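Local coordinates for putative uncharacterized protein (PDB 4HFK), which probably acts as an immunity protein that binds and neutralises a type VI secretion amidase, at residues 16-27 with 79-88; 50-61 with 90-98. One frame throughout, in Å; residues are numbered along the deposited sequence.

Interaction 1. Residues 16-27 with 79-88; sequences ENWVQNRCIGKI and QILKCTLIAN
The side-chain amide of Gln79 lies flat against Ile27, whose CG2 methyl sits over one face of it, 3.5 Å from NE2. Ile27 CG1 occupies the cramped position between backbone N and carbonyl carbon (chi1 53°), which brings CD1 against Gln79 CB and across the end of Ile80, while CG2 goes to the amide. In the amide of Gln20, NE2 donates to Thr84 OG1 at 3.2 Å, with the hydroxyl tilted out of the amide plane, and also bonds to Gln20 OE1 of the second subunit. At the far end the carboxylate of Glu16 meets the Asn88 amide with the two planes 53° apart. Asn88 turns OD1, not ND2, to the carboxylate, so the two only touch; Glu16 OE2 is paired with Lys96, and Asn88 ND2 goes back to Thr84 O at 2.9 Å, closing the end of helix 79-87. Apart from the Gln20-Thr84 bond, the middle of the interface is mostly apolar. Ala87 CB presses on Glu16 O at 3.3 Å, and Val19 CG1 lies alongside the Ala87 CA and the CG2 branch of Ile86. Cys83 is the knob: its SG sits 3.4 Å from Cys23 CB and fills a hole made by Gln20, Cys23, Ile24 and Ile27. The Cys23 sulfur points off to Ile86 instead; Cys23 SG and Cys83 SG, 4.7 Å apart, form no disulfide. Asp36 of the second subunit accepts hydrogen bonds from the backbone N atoms of Gln79 and Ile80, so this pair of helices also borders the dimer interface. With axes 8.2 Å apart and running roughly antiparallel (146°), helices 11-27 and 79-87 pack around one knob-into-hole, Cys83, near the centre of an all-helical chain.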
loop_
_atom_site.group_PDB
_atom_site.type_symbol
_atom_site.label_atom_id
_atom_site.label_comp_id
_atom_site.label_asym_id
_atom_site.label_seq_id
_atom_site.Cartn_x
_atom_site.Cartn_y
_atom_site.Cartn_z
ATOM N N GLU B 16 4.148 8.673 -4.760
ATOM C CA GLU B 16 4.534 7.448 -4.047
ATOM C C GLU B 16 3.415 6.404 -4.044
ATOM O O GLU B 16 3.657 5.221 -4.273
ATOM C CB GLU B 16 4.935 7.771 -2.600
ATOM C CG GLU B 16 6.273 8.507 -2.490
ATOM C CD GLU B 16 6.445 9.228 -1.154
ATOM O OE1 GLU B 16 5.547 9.119 -0.279
ATOM O OE2 GLU B 16 7.478 9.912 -0.990
ATOM N N ASN B 17 2.200 6.846 -3.761
ATOM C CA ASN B 17 1.057 5.950 -3.720
ATOM C C ASN B 17 0.721 5.399 -5.103
ATOM O O ASN B 17 0.362 4.227 -5.231
ATOM C CB ASN B 17 -0.142 6.647 -3.056
ATOM C CG ASN B 17 0.138 6.986 -1.591
ATOM O OD1 ASN B 17 1.066 6.431 -0.996
ATOM N ND2 ASN B 17 -0.646 7.903 -1.014
ATOM N N TRP B 18 0.861 6.225 -6.139
ATOM C CA TRP B 18 0.761 5.713 -7.501
ATOM C C TRP B 18 1.750 4.568 -7.707
ATOM O O TRP B 18 1.373 3.476 -8.160
ATOM C CB TRP B 18 0.999 6.807 -8.552
ATOM C CG TRP B 18 0.847 6.275 -9.976
ATOM C CD1 TRP B 18 -0.317 6.165 -10.697
ATOM C CD2 TRP B 18 1.890 5.755 -10.822
ATOM N NE1 TRP B 18 -0.055 5.627 -11.946
ATOM C CE2 TRP B 18 1.287 5.371 -12.046
ATOM C CE3 TRP B 18 3.273 5.604 -10.676
ATOM C CZ2 TRP B 18 2.026 4.825 -13.107
ATOM C CZ3 TRP B 18 4.004 5.072 -11.732
ATOM C CH2 TRP B 18 3.374 4.689 -12.934
ATOM N N VAL B 19 3.011 4.812 -7.366
ATOM C CA VAL B 19 4.058 3.805 -7.566
ATOM C C VAL B 19 3.742 2.536 -6.775
ATOM O O VAL B 19 3.870 1.418 -7.297
ATOM C CB VAL B 19 5.456 4.324 -7.151
ATOM C CG1 VAL B 19 6.481 3.177 -7.162
ATOM C CG2 VAL B 19 5.911 5.454 -8.078
ATOM N N GLN B 20 3.329 2.710 -5.520
ATOM C CA GLN B 20 3.035 1.563 -4.657
ATOM C C GLN B 20 1.858 0.749 -5.195
ATOM O O GLN B 20 1.931 -0.479 -5.292
ATOM C CB GLN B 20 2.745 2.019 -3.221
ATOM C CG GLN B 20 2.977 0.918 -2.171
ATOM C CD GLN B 20 1.704 0.487 -1.458
ATOM O OE1 GLN B 20 0.602 0.846 -1.865
ATOM N NE2 GLN B 20 1.856 -0.282 -0.379
ATOM N N ASN B 21 0.772 1.434 -5.540
ATOM C CA ASN B 21 -0.429 0.754 -6.021
ATOM C C ASN B 21 -0.141 0.016 -7.321
ATOM O O ASN B 21 -0.591 -1.110 -7.531
ATOM C CB ASN B 21 -1.570 1.746 -6.240
ATOM C CG ASN B 21 -2.183 2.239 -4.946
ATOM O OD1 ASN B 21 -3.190 2.952 -4.975
ATOM N ND2 ASN B 21 -1.580 1.881 -3.803
ATOM N N ARG B 22 0.620 0.655 -8.196
ATOM C CA ARG B 22 1.023 0.020 -9.440
ATOM C C ARG B 22 1.934 -1.199 -9.200
ATOM O O ARG B 22 1.824 -2.218 -9.897
ATOM C CB ARG B 22 1.705 1.036 -10.348
ATOM C CG ARG B 22 2.185 0.440 -11.633
ATOM C CD ARG B 22 1.895 1.366 -12.795
ATOM N NE ARG B 22 2.365 0.781 -14.045
ATOM C CZ ARG B 22 1.567 0.221 -14.948
ATOM N NH1 ARG B 22 0.254 0.189 -14.749
ATOM N NH2 ARG B 22 2.086 -0.287 -16.054
ATOM N N CYS B 23 2.832 -1.109 -8.221
ATOM C CA CYS B 23 3.644 -2.273 -7.862
ATOM C C CYS B 23 2.770 -3.435 -7.404
ATOM O O CYS B 23 2.981 -4.577 -7.814
ATOM C CB CYS B 23 4.629 -1.944 -6.744
ATOM S SG CYS B 23 6.057 -1.033 -7.251
ATOM N N ILE B 24 1.806 -3.141 -6.536
ATOM C CA ILE B 24 0.871 -4.160 -6.054
ATOM C C ILE B 24 0.187 -4.847 -7.229
ATOM O O ILE B 24 0.037 -6.067 -7.237
ATOM C CB ILE B 24 -0.172 -3.553 -5.102
ATOM C CG1 ILE B 24 0.514 -3.124 -3.798
ATOM C CG2 ILE B 24 -1.273 -4.560 -4.795
ATOM C CD1 ILE B 24 -0.356 -2.299 -2.872
ATOM N N GLY B 25 -0.195 -4.061 -8.233
ATOM C CA GLY B 25 -0.824 -4.589 -9.430
ATOM C C GLY B 25 0.087 -5.532 -10.195
ATOM O O GLY B 25 -0.372 -6.518 -10.778
ATOM N N LYS B 26 1.381 -5.232 -10.204
ATOM C CA LYS B 26 2.342 -6.069 -10.901
ATOM C C LYS B 26 2.656 -7.375 -10.171
ATOM O O LYS B 26 2.993 -8.360 -10.816
ATOM C CB LYS B 26 3.646 -5.299 -11.154
ATOM C CG LYS B 26 3.513 -4.193 -12.187
ATOM C CD LYS B 26 4.868 -3.559 -12.476
ATOM C CE LYS B 26 4.710 -2.375 -13.423
ATOM N NZ LYS B 26 3.995 -2.759 -14.680
ATOM N N ILE B 27 2.575 -7.387 -8.840
ATOM C CA ILE B 27 2.916 -8.603 -8.087
ATOM C C ILE B 27 1.703 -9.451 -7.694
ATOM O O ILE B 27 1.850 -10.595 -7.271
ATOM C CB ILE B 27 3.750 -8.316 -6.811
ATOM C CG1 ILE B 27 3.076 -7.263 -5.928
ATOM C CG2 ILE B 27 5.144 -7.862 -7.172
ATOM C CD1 ILE B 27 2.356 -7.826 -4.736
ATOM N N GLN B 79 6.624 -9.134 -0.852
ATOM C CA GLN B 79 6.431 -8.218 -1.974
ATOM C C GLN B 79 5.616 -6.977 -1.620
ATOM O O GLN B 79 5.861 -5.901 -2.165
ATOM C CB GLN B 79 5.787 -8.952 -3.154
ATOM C CG GLN B 79 6.533 -10.233 -3.503
ATOM C CD GLN B 79 6.907 -10.325 -4.967
ATOM O OE1 GLN B 79 7.959 -9.840 -5.385
ATOM N NE2 GLN B 79 6.045 -10.955 -5.756
ATOM N N ILE B 80 4.646 -7.127 -0.719
ATOM C CA ILE B 80 3.806 -5.994 -0.329
ATOM C C ILE B 80 4.677 -4.931 0.337
ATOM O O ILE B 80 4.568 -3.729 0.033
ATOM C CB ILE B 80 2.668 -6.430 0.621
ATOM C CG1 ILE B 80 1.595 -7.198 -0.158
ATOM C CG2 ILE B 80 2.053 -5.219 1.330
ATOM C CD1 ILE B 80 0.870 -6.352 -1.209
ATOM N N LEU B 81 5.564 -5.373 1.223
ATOM C CA LEU B 81 6.518 -4.451 1.827
ATOM C C LEU B 81 7.425 -3.869 0.747
ATOM O O LEU B 81 7.668 -2.662 0.724
ATOM C CB LEU B 81 7.353 -5.140 2.915
ATOM C CG LEU B 81 7.862 -4.180 4.013
ATOM C CD1 LEU B 81 8.189 -4.946 5.278
ATOM C CD2 LEU B 81 9.088 -3.443 3.560
ATOM N N LYS B 82 7.915 -4.724 -0.150
ATOM C CA LYS B 82 8.781 -4.265 -1.245
ATOM C C LYS B 82 8.135 -3.148 -2.075
ATOM O O LYS B 82 8.812 -2.197 -2.479
ATOM C CB LYS B 82 9.193 -5.430 -2.165
ATOM C CG LYS B 82 10.237 -5.037 -3.223
ATOM C CD LYS B 82 10.395 -6.078 -4.336
ATOM C CE LYS B 82 10.441 -7.500 -3.807
ATOM N NZ LYS B 82 10.314 -8.506 -4.914
ATOM N N CYS B 83 6.831 -3.256 -2.328
ATOM C CA CYS B 83 6.123 -2.197 -3.050
ATOM C C CYS B 83 6.320 -0.827 -2.369
ATOM O O CYS B 83 6.483 0.197 -3.038
ATOM C CB CYS B 83 4.627 -2.520 -3.159
ATOM S SG CYS B 83 4.242 -4.023 -4.139
ATOM N N THR B 84 6.317 -0.802 -1.039
ATOM C CA THR B 84 6.522 0.463 -0.342
ATOM C C THR B 84 7.984 0.886 -0.423
ATOM O O THR B 84 8.285 2.072 -0.610
ATOM C CB THR B 84 6.041 0.399 1.124
ATOM O OG1 THR B 84 4.611 0.315 1.138
ATOM C CG2 THR B 84 6.456 1.657 1.889
ATOM N N LEU B 85 8.899 -0.077 -0.306
ATOM C CA LEU B 85 10.325 0.245 -0.399
ATOM C C LEU B 85 10.622 0.872 -1.751
ATOM O O LEU B 85 11.364 1.855 -1.845
ATOM C CB LEU B 85 11.191 -1.001 -0.187
ATOM C CG LEU B 85 11.027 -1.678 1.177
ATOM C CD1 LEU B 85 12.054 -2.778 1.357
ATOM C CD2 LEU B 85 11.137 -0.667 2.320
ATOM N N ILE B 86 10.021 0.310 -2.796
ATOM C CA ILE B 86 10.215 0.811 -4.151
ATOM C C ILE B 86 9.667 2.231 -4.302
ATOM O O ILE B 86 10.332 3.096 -4.879
ATOM C CB ILE B 86 9.572 -0.142 -5.198
ATOM C CG1 ILE B 86 10.417 -1.415 -5.321
ATOM C CG2 ILE B 86 9.449 0.541 -6.556
ATOM C CD1 ILE B 86 9.783 -2.535 -6.178
ATOM N N ALA B 87 8.466 2.471 -3.780
ATOM C CA ALA B 87 7.842 3.796 -3.859
ATOM C C ALA B 87 8.716 4.879 -3.222
ATOM O O ALA B 87 8.712 6.041 -3.648
ATOM C CB ALA B 87 6.471 3.770 -3.203
ATOM N N ASN B 88 9.460 4.490 -2.195
ATOM C CA ASN B 88 10.289 5.423 -1.442
ATOM C C ASN B 88 11.778 5.302 -1.736
ATOM O O ASN B 88 12.611 5.781 -0.953
ATOM C CB ASN B 88 10.037 5.237 0.055
ATOM C CG ASN B 88 8.648 5.679 0.450
ATOM O OD1 ASN B 88 8.417 6.863 0.695
ATOM N ND2 ASN B 88 7.699 4.738 0.472
#

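Interaction 2. Residues 50-61 with 90-98; sequences LPAENFEKADEV and DAIRPLKSS. With SO4 (sulfate ion), chain E.
A single amide nitrogen, Asn54 ND2, grips two backbone carbonyls of the C-terminal tail, donating to Leu95 O at 2.7 Å and to Ser97 O at 2.8 Å. Both oxygens lie in the plane of the Asn54 amide, yet ND2 stands well above each carbonyl plane and so misses their lone-pair directions. The bond to Leu95 is nearly straight (172°), the one to Ser97 more bent (138°). Beside this fork Leu50 sets its methyls against the same turn, CD1 3.5 Å from Leu95 O and CD2 against the backbone of Ser97 and Ser98. The motif is a short 3-10 turn, 93-96, docked along helix 52-66, with Leu95 as its main apolar contact: CD1 rests on Ala58 N at 3.5 Å, CD2 lies across Lys57 CB, and CD1 meets Val61 CG2 tip to tip. Val61 CG1, anti to the backbone nitrogen (chi1 171°), goes instead to Ala91 CB and Ile92 CD1, both at 3.8 Å, and Ile92 CD1 also packs on Ala58 CB. The turn's other side is basic. Arg93 NH1 and Lys96 NZ converge on O1 of a sulfate ion, probably from the crystallisation liquor, at 2.9 and 2.6 Å, and Gln12 also binds it. Lys96 NZ is salt-bridged to Glu16 as well, while Arg93 NH2 forms a salt bridge with Asp90.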
loop_
_atom_site.group_PDB
_atom_site.type_symbol
_atom_site.label_atom_id
_atom_site.label_comp_id
_atom_site.label_asym_id
_atom_site.label_seq_id
_atom_site.Cartn_x
_atom_site.Cartn_y
_atom_site.Cartn_z
ATOM N N LEU B 50 2.164 15.888 -12.030
ATOM C CA LEU B 50 3.385 15.558 -12.767
ATOM C C LEU B 50 3.084 15.174 -14.220
ATOM O O LEU B 50 1.997 14.670 -14.519
ATOM C CB LEU B 50 4.144 14.430 -12.059
ATOM C CG LEU B 50 4.814 14.811 -10.734
ATOM C CD1 LEU B 50 5.401 13.579 -10.062
ATOM C CD2 LEU B 50 5.902 15.874 -10.955
ATOM N N PRO B 51 4.034 15.437 -15.137
ATOM C CA PRO B 51 3.889 15.036 -16.546
ATOM C C PRO B 51 3.840 13.519 -16.703
ATOM O O PRO B 51 4.369 12.783 -15.855
ATOM C CB PRO B 51 5.175 15.562 -17.202
ATOM C CG PRO B 51 5.599 16.741 -16.325
ATOM C CD PRO B 51 5.223 16.288 -14.918
ATOM N N ALA B 52 3.231 13.059 -17.791
ATOM C CA ALA B 52 3.114 11.630 -18.068
ATOM C C ALA B 52 4.453 10.910 -18.032
ATOM O O ALA B 52 4.558 9.793 -17.501
ATOM C CB ALA B 52 2.455 11.422 -19.417
ATOM N N GLU B 53 5.468 11.560 -18.600
ATOM C CA GLU B 53 6.813 10.992 -18.736
ATOM C C GLU B 53 7.361 10.490 -17.395
ATOM O O GLU B 53 8.071 9.483 -17.344
ATOM C CB GLU B 53 7.755 12.061 -19.316
ATOM C CG GLU B 53 9.109 11.549 -19.782
ATOM C CD GLU B 53 10.075 12.678 -20.121
ATOM O OE1 GLU B 53 9.683 13.860 -19.987
ATOM O OE2 GLU B 53 11.225 12.383 -20.515
ATOM N N ASN B 54 7.042 11.195 -16.312
ATOM C CA ASN B 54 7.486 10.762 -14.982
ATOM C C ASN B 54 6.940 9.383 -14.634
ATOM O O ASN B 54 7.653 8.532 -14.091
ATOM C CB ASN B 54 7.081 11.779 -13.906
ATOM C CG ASN B 54 7.778 13.108 -14.079
ATOM O OD1 ASN B 54 7.791 13.661 -15.177
ATOM N ND2 ASN B 54 8.388 13.618 -13.003
ATOM N N PHE B 55 5.673 9.166 -14.969
ATOM C CA PHE B 55 5.008 7.896 -14.708
ATOM C C PHE B 55 5.531 6.790 -15.629
ATOM O O PHE B 55 5.709 5.640 -15.198
ATOM C CB PHE B 55 3.489 8.076 -14.854
ATOM C CG PHE B 55 2.905 9.045 -13.857
ATOM C CD1 PHE B 55 2.454 8.597 -12.621
ATOM C CD2 PHE B 55 2.828 10.403 -14.146
ATOM C CE1 PHE B 55 1.925 9.486 -11.696
ATOM C CE2 PHE B 55 2.304 11.296 -13.218
ATOM C CZ PHE B 55 1.860 10.841 -11.996
ATOM N N GLU B 56 5.785 7.146 -16.890
ATOM C CA GLU B 56 6.342 6.201 -17.860
ATOM C C GLU B 56 7.709 5.701 -17.402
ATOM O O GLU B 56 7.961 4.500 -17.386
ATOM C CB GLU B 56 6.451 6.846 -19.251
ATOM C CG GLU B 56 5.116 7.345 -19.815
ATOM C CD GLU B 56 5.285 8.143 -21.092
ATOM O OE1 GLU B 56 6.399 8.136 -21.667
ATOM O OE2 GLU B 56 4.300 8.785 -21.520
ATOM N N LYS B 57 8.591 6.622 -17.024
ATOM C CA LYS B 57 9.908 6.235 -16.515
ATOM C C LYS B 57 9.807 5.456 -15.203
ATOM O O LYS B 57 10.524 4.477 -15.001
ATOM C CB LYS B 57 10.793 7.467 -16.322
ATOM C CG LYS B 57 11.122 8.190 -17.629
ATOM C CD LYS B 57 12.126 9.310 -17.393
ATOM C CE LYS B 57 12.481 10.019 -18.693
ATOM N NZ LYS B 57 13.401 11.166 -18.441
ATOM N N ALA B 58 8.911 5.885 -14.317
ATOM C CA ALA B 58 8.722 5.212 -13.034
ATOM C C ALA B 58 8.315 3.755 -13.219
ATOM O O ALA B 58 8.726 2.880 -12.455
ATOM C CB ALA B 58 7.688 5.951 -12.192
ATOM N N ASP B 59 7.494 3.493 -14.229
ATOM C CA ASP B 59 7.053 2.134 -14.502
ATOM C C ASP B 59 8.235 1.242 -14.879
ATOM O O ASP B 59 8.272 0.068 -14.518
ATOM C CB ASP B 59 6.000 2.117 -15.611
ATOM C CG ASP B 59 5.191 0.840 -15.610
ATOM O OD1 ASP B 59 4.471 0.593 -14.617
ATOM O OD2 ASP B 59 5.274 0.087 -16.599
ATOM N N GLU B 60 9.200 1.796 -15.608
ATOM C CA GLU B 60 10.424 1.058 -15.921
ATOM C C GLU B 60 11.238 0.788 -14.660
ATOM O O GLU B 60 11.772 -0.309 -14.475
ATOM C CB GLU B 60 11.291 1.844 -16.909
ATOM C CG GLU B 60 10.687 1.979 -18.297
ATOM N N VAL B 61 11.347 1.798 -13.799
ATOM C CA VAL B 61 12.097 1.640 -12.557
ATOM C C VAL B 61 11.440 0.552 -11.714
ATOM O O VAL B 61 12.117 -0.321 -11.169
ATOM C CB VAL B 61 12.189 2.976 -11.775
ATOM C CG1 VAL B 61 12.775 2.754 -10.401
ATOM C CG2 VAL B 61 13.028 3.984 -12.555
ATOM N N ASP B 90 15.494 5.723 -3.770
ATOM C CA ASP B 90 16.281 6.747 -4.451
ATOM C C ASP B 90 16.070 6.693 -5.968
ATOM O O ASP B 90 16.066 7.724 -6.642
ATOM C CB ASP B 90 17.776 6.577 -4.129
ATOM C CG ASP B 90 18.144 7.049 -2.724
ATOM O OD1 ASP B 90 17.244 7.425 -1.938
ATOM O OD2 ASP B 90 19.359 7.036 -2.402
ATOM N N ALA B 91 15.887 5.492 -6.508
ATOM C CA ALA B 91 15.690 5.357 -7.951
ATOM C C ALA B 91 14.401 6.027 -8.438
ATOM O O ALA B 91 14.334 6.539 -9.553
ATOM C CB ALA B 91 15.736 3.887 -8.368
ATOM N N ILE B 92 13.370 6.020 -7.603
ATOM C CA ILE B 92 12.100 6.640 -7.967
ATOM C C ILE B 92 12.134 8.150 -7.686
ATOM O O ILE B 92 11.440 8.935 -8.345
ATOM C CB ILE B 92 10.936 5.956 -7.201
ATOM C CG1 ILE B 92 10.596 4.600 -7.852
ATOM C CG2 ILE B 92 9.696 6.852 -7.137
ATOM C CD1 ILE B 92 9.810 4.727 -9.174
ATOM N N ARG B 93 12.974 8.552 -6.727
ATOM C CA ARG B 93 12.947 9.920 -6.182
ATOM C C ARG B 93 13.014 11.079 -7.201
ATOM O O ARG B 93 12.226 12.015 -7.110
ATOM C CB ARG B 93 13.983 10.114 -5.043
ATOM C CG ARG B 93 13.751 11.421 -4.242
ATOM C CD ARG B 93 14.498 11.519 -2.895
ATOM N NE ARG B 93 14.997 10.236 -2.388
ATOM C CZ ARG B 93 14.298 9.425 -1.600
ATOM N NH1 ARG B 93 13.070 9.760 -1.242
ATOM N NH2 ARG B 93 14.815 8.271 -1.187
ATOM N N PRO B 94 13.938 11.026 -8.171
ATOM C CA PRO B 94 13.953 12.184 -9.074
ATOM C C PRO B 94 12.693 12.313 -9.933
ATOM O O PRO B 94 12.410 13.408 -10.427
ATOM C CB PRO B 94 15.156 11.911 -9.983
ATOM C CG PRO B 94 15.401 10.429 -9.881
ATOM C CD PRO B 94 15.017 10.069 -8.481
ATOM N N LEU B 95 11.954 11.219 -10.107
ATOM C CA LEU B 95 10.726 11.258 -10.891
ATOM C C LEU B 95 9.601 11.980 -10.135
ATOM O O LEU B 95 8.512 12.202 -10.675
ATOM C CB LEU B 95 10.327 9.842 -11.299
ATOM C CG LEU B 95 11.466 9.164 -12.069
ATOM C CD1 LEU B 95 11.184 7.694 -12.295
ATOM C CD2 LEU B 95 11.725 9.885 -13.403
ATOM N N LYS B 96 9.871 12.357 -8.886
ATOM C CA LYS B 96 8.925 13.153 -8.105
ATOM C C LYS B 96 8.975 14.643 -8.475
ATOM O O LYS B 96 8.136 15.428 -8.031
ATOM C CB LYS B 96 9.205 12.996 -6.610
ATOM C CG LYS B 96 8.796 11.652 -6.009
ATOM C CD LYS B 96 9.499 11.449 -4.649
ATOM C CE LYS B 96 8.937 10.277 -3.895
ATOM N NZ LYS B 96 9.637 10.091 -2.595
ATOM N N SER B 97 9.962 15.026 -9.281
ATOM C CA SER B 97 10.104 16.414 -9.718
ATOM C C SER B 97 9.752 16.520 -11.191
ATOM O O SER B 97 10.011 15.591 -11.969
ATOM C CB SER B 97 11.545 16.900 -9.530
ATOM O OG SER B 97 11.965 16.813 -8.176
ATOM N N SER B 98 9.180 17.654 -11.581
ATOM C CA SER B 98 8.920 17.923 -12.993
ATOM C C SER B 98 10.155 18.540 -13.639
ATOM O O SER B 98 10.827 19.381 -13.033
ATOM C CB SER B 98 7.735 18.870 -13.146
ATOM O OG SER B 98 7.973 20.080 -12.448
HETATM S S SO4 E . 10.719 13.204 -1.162
HETATM O O1 SO4 E . 11.282 12.000 -1.791
HETATM O O2 SO4 E . 9.247 13.103 -1.175
HETATM O O3 SO4 E . 11.186 13.299 0.226
HETATM O O4 SO4 E . 11.149 14.408 -1.876
#

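The two contacts interlock along the chain in the order 16-27, 50-61, 79-88, 90-98, so each closes across a segment of the other. Their centres are 14 Å apart: interaction 1 lies near the middle of the chain, interaction 2 toward its margin. Helix 79-87 supplies the second half of interaction 1, and the loop directly after it supplies that of interaction 2. A salt bridge from Glu16 OE2 to Lys96 NZ (2.7 Å) and an edge-to-face stack of Trp18 on Phe55 join them, tying helix 11-27 to helix 52-66 and the tail. Interaction 1 borders the second subunit; Trp18, Phe55 and Glu56 touch another protein's chain, consistent with amidase recognition.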